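Long-range contact in CocE/NonD family hydrolase (Staphylococcus aureus subsp. aureus COL, PDB 3III), which probably hydrolyses ester or amide bonds as an alpha/beta-hydrolase of the CocE/NonD family, its natural substrate not established: residues A[457-462]-A[488-492]. Sequence-based numbering, arbitrary orientation.
Sequences LRVSHR and EIVPV
R462 lays its side chain across V490 at about a right angle, a worked example of how an arginine can close the edge of an apolar core while keeping its polar atoms bonded. NE lies 3.6 Å from V490 CB, and the isopropyl group covers one face of the guanidinium, off-centre toward the rim. CG of R462 sits between its backbone N and carbonyl carbon (chi1 67°), and from there the chain runs extended to NE, bringing CD past V492 CG1. Next to it, in apolar contact, V459 CG1 rests against both V490 CG2 (3.7 Å) and V492 CG1 (3.8 Å), and L457 CD2 on V492 CB.

No direct hydrogen bond joins the segments; two waters in the guanidinium plane do. One accepts from R462 NE and donates to P491 O. The other accepts from NH2 at 2.9 Å and donates to E488 OE2, a carboxylate turned perpendicular to the guanidinium and too distant for a salt bridge. NH1 bonds to V459 O at 3.0 Å, while the backbone N of R462 approaches that oxygen from the opposite face of its plane. L482 O is a further acceptor for NH1, and S485 N holds E488 OE1; both partners lie in the connecting loop. L425, touching V459 and V492, and L413, touching V492, continue the apolar cluster. The last residue of strand 447-458 and the 3-10 turn and loop after it pack against the N-terminal part of strand 490-503, joining two antiparallel sheets of the C-terminal domain, a jelly-roll-like beta-sandwich as in X-Pro dipeptidyl-peptidase and CocE relatives.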
loop_
_atom_site.group_PDB
_atom_site.type_symbol
_atom_site.label_atom_id
_atom_site.label_comp_id
_atom_site.label_asym_id
_atom_site.label_seq_id
_atom_site.Cartn_x
_atom_site.Cartn_y
_atom_site.Cartn_z
ATOM N N LEU A 457 7.188 -16.628 -3.033
ATOM C CA LEU A 457 6.612 -17.384 -4.129
ATOM C C LEU A 457 6.297 -18.839 -3.747
ATOM O O LEU A 457 7.120 -19.509 -3.195
ATOM C CB LEU A 457 7.574 -17.417 -5.309
ATOM C CG LEU A 457 7.051 -18.117 -6.584
ATOM C CD1 LEU A 457 5.870 -17.303 -7.204
ATOM C CD2 LEU A 457 8.199 -18.356 -7.600
ATOM N N ARG A 458 5.120 -19.303 -4.123
ATOM C CA ARG A 458 4.781 -20.720 -4.099
ATOM C C ARG A 458 5.183 -21.254 -5.479
ATOM O O ARG A 458 4.768 -20.755 -6.551
ATOM C CB ARG A 458 3.303 -20.895 -3.764
ATOM C CG ARG A 458 2.819 -22.358 -3.760
ATOM C CD ARG A 458 1.478 -22.479 -3.074
ATOM N NE ARG A 458 1.622 -22.376 -1.626
ATOM C CZ ARG A 458 0.634 -22.459 -0.756
ATOM N NH1 ARG A 458 -0.614 -22.646 -1.143
ATOM N NH2 ARG A 458 0.899 -22.334 0.528
ATOM N N VAL A 459 6.089 -22.220 -5.463
ATOM C CA VAL A 459 6.759 -22.648 -6.696
ATOM C C VAL A 459 5.797 -23.268 -7.723
ATOM O O VAL A 459 5.988 -23.119 -8.924
ATOM C CB VAL A 459 8.003 -23.534 -6.338
ATOM C CG1 VAL A 459 8.637 -24.200 -7.572
ATOM C CG2 VAL A 459 9.027 -22.655 -5.569
ATOM N N SER A 460 4.732 -23.928 -7.279
ATOM C CA SER A 460 3.704 -24.389 -8.236
ATOM C C SER A 460 3.036 -23.206 -9.004
ATOM O O SER A 460 2.464 -23.400 -10.072
ATOM C CB SER A 460 2.636 -25.245 -7.562
ATOM O OG SER A 460 1.883 -24.470 -6.679
ATOM N N HIS A 461 3.203 -21.990 -8.497
ATOM C CA HIS A 461 2.695 -20.775 -9.160
ATOM C C HIS A 461 3.737 -20.005 -9.960
ATOM O O HIS A 461 3.525 -18.831 -10.326
ATOM C CB HIS A 461 2.132 -19.855 -8.078
ATOM C CG HIS A 461 0.870 -20.366 -7.462
ATOM N ND1 HIS A 461 -0.248 -19.570 -7.257
ATOM C CD2 HIS A 461 0.535 -21.603 -7.033
ATOM C CE1 HIS A 461 -1.201 -20.294 -6.699
ATOM N NE2 HIS A 461 -0.756 -21.536 -6.558
ATOM N N ARG A 462 4.870 -20.626 -10.226
ATOM C CA ARG A 462 6.004 -19.916 -10.859
ATOM C C ARG A 462 5.827 -19.425 -12.305
ATOM O O ARG A 462 6.680 -18.681 -12.829
ATOM C CB ARG A 462 7.243 -20.838 -10.861
ATOM C CG ARG A 462 7.090 -22.053 -11.749
ATOM C CD ARG A 462 8.252 -23.061 -11.507
ATOM N NE ARG A 462 8.084 -24.306 -12.284
ATOM C CZ ARG A 462 7.281 -25.321 -11.960
ATOM N NH1 ARG A 462 6.539 -25.312 -10.857
ATOM N NH2 ARG A 462 7.226 -26.360 -12.751
ATOM N N GLU A 488 12.687 -32.774 -9.303
ATOM C CA GLU A 488 12.483 -31.891 -10.438
ATOM C C GLU A 488 13.061 -30.527 -10.081
ATOM O O GLU A 488 12.571 -29.878 -9.174
ATOM C CB GLU A 488 11.014 -31.749 -10.745
ATOM C CG GLU A 488 10.697 -31.076 -12.042
ATOM C CD GLU A 488 9.209 -30.932 -12.212
ATOM O OE1 GLU A 488 8.416 -31.570 -11.474
ATOM O OE2 GLU A 488 8.825 -30.174 -13.100
ATOM N N ILE A 489 14.112 -30.138 -10.797
ATOM C CA ILE A 489 14.742 -28.854 -10.659
ATOM C C ILE A 489 14.102 -27.817 -11.595
ATOM O O ILE A 489 14.126 -27.994 -12.833
ATOM C CB ILE A 489 16.239 -28.963 -11.022
ATOM C CG1 ILE A 489 16.928 -29.959 -10.085
ATOM C CG2 ILE A 489 16.923 -27.636 -10.944
ATOM C CD1 ILE A 489 18.357 -30.348 -10.538
ATOM N N VAL A 490 13.552 -26.733 -11.029
ATOM C CA VAL A 490 12.828 -25.731 -11.849
ATOM C C VAL A 490 13.357 -24.311 -11.611
ATOM O O VAL A 490 13.903 -24.012 -10.496
ATOM C CB VAL A 490 11.322 -25.815 -11.606
ATOM C CG1 VAL A 490 10.789 -27.267 -11.892
ATOM C CG2 VAL A 490 10.999 -25.386 -10.196
ATOM N N PRO A 491 13.280 -23.439 -12.648
ATOM C CA PRO A 491 13.677 -22.042 -12.497
ATOM C C PRO A 491 12.513 -21.223 -11.996
ATOM O O PRO A 491 11.395 -21.421 -12.493
ATOM C CB PRO A 491 14.017 -21.618 -13.935
ATOM C CG PRO A 491 13.164 -22.511 -14.765
ATOM C CD PRO A 491 13.080 -23.787 -14.069
ATOM N N VAL A 492 12.769 -20.349 -11.019
ATOM C CA VAL A 492 11.780 -19.452 -10.443
ATOM C C VAL A 492 12.357 -18.066 -10.401
ATOM O O VAL A 492 13.583 -17.886 -10.294
ATOM C CB VAL A 492 11.327 -19.877 -9.041
ATOM C CG1 VAL A 492 10.726 -21.360 -9.091
ATOM C CG2 VAL A 492 12.467 -19.730 -8.041
HETATM O O HOH W 1 6.185 -29.080 -12.570
HETATM O O HOH W 2 9.673 -23.086 -14.189
#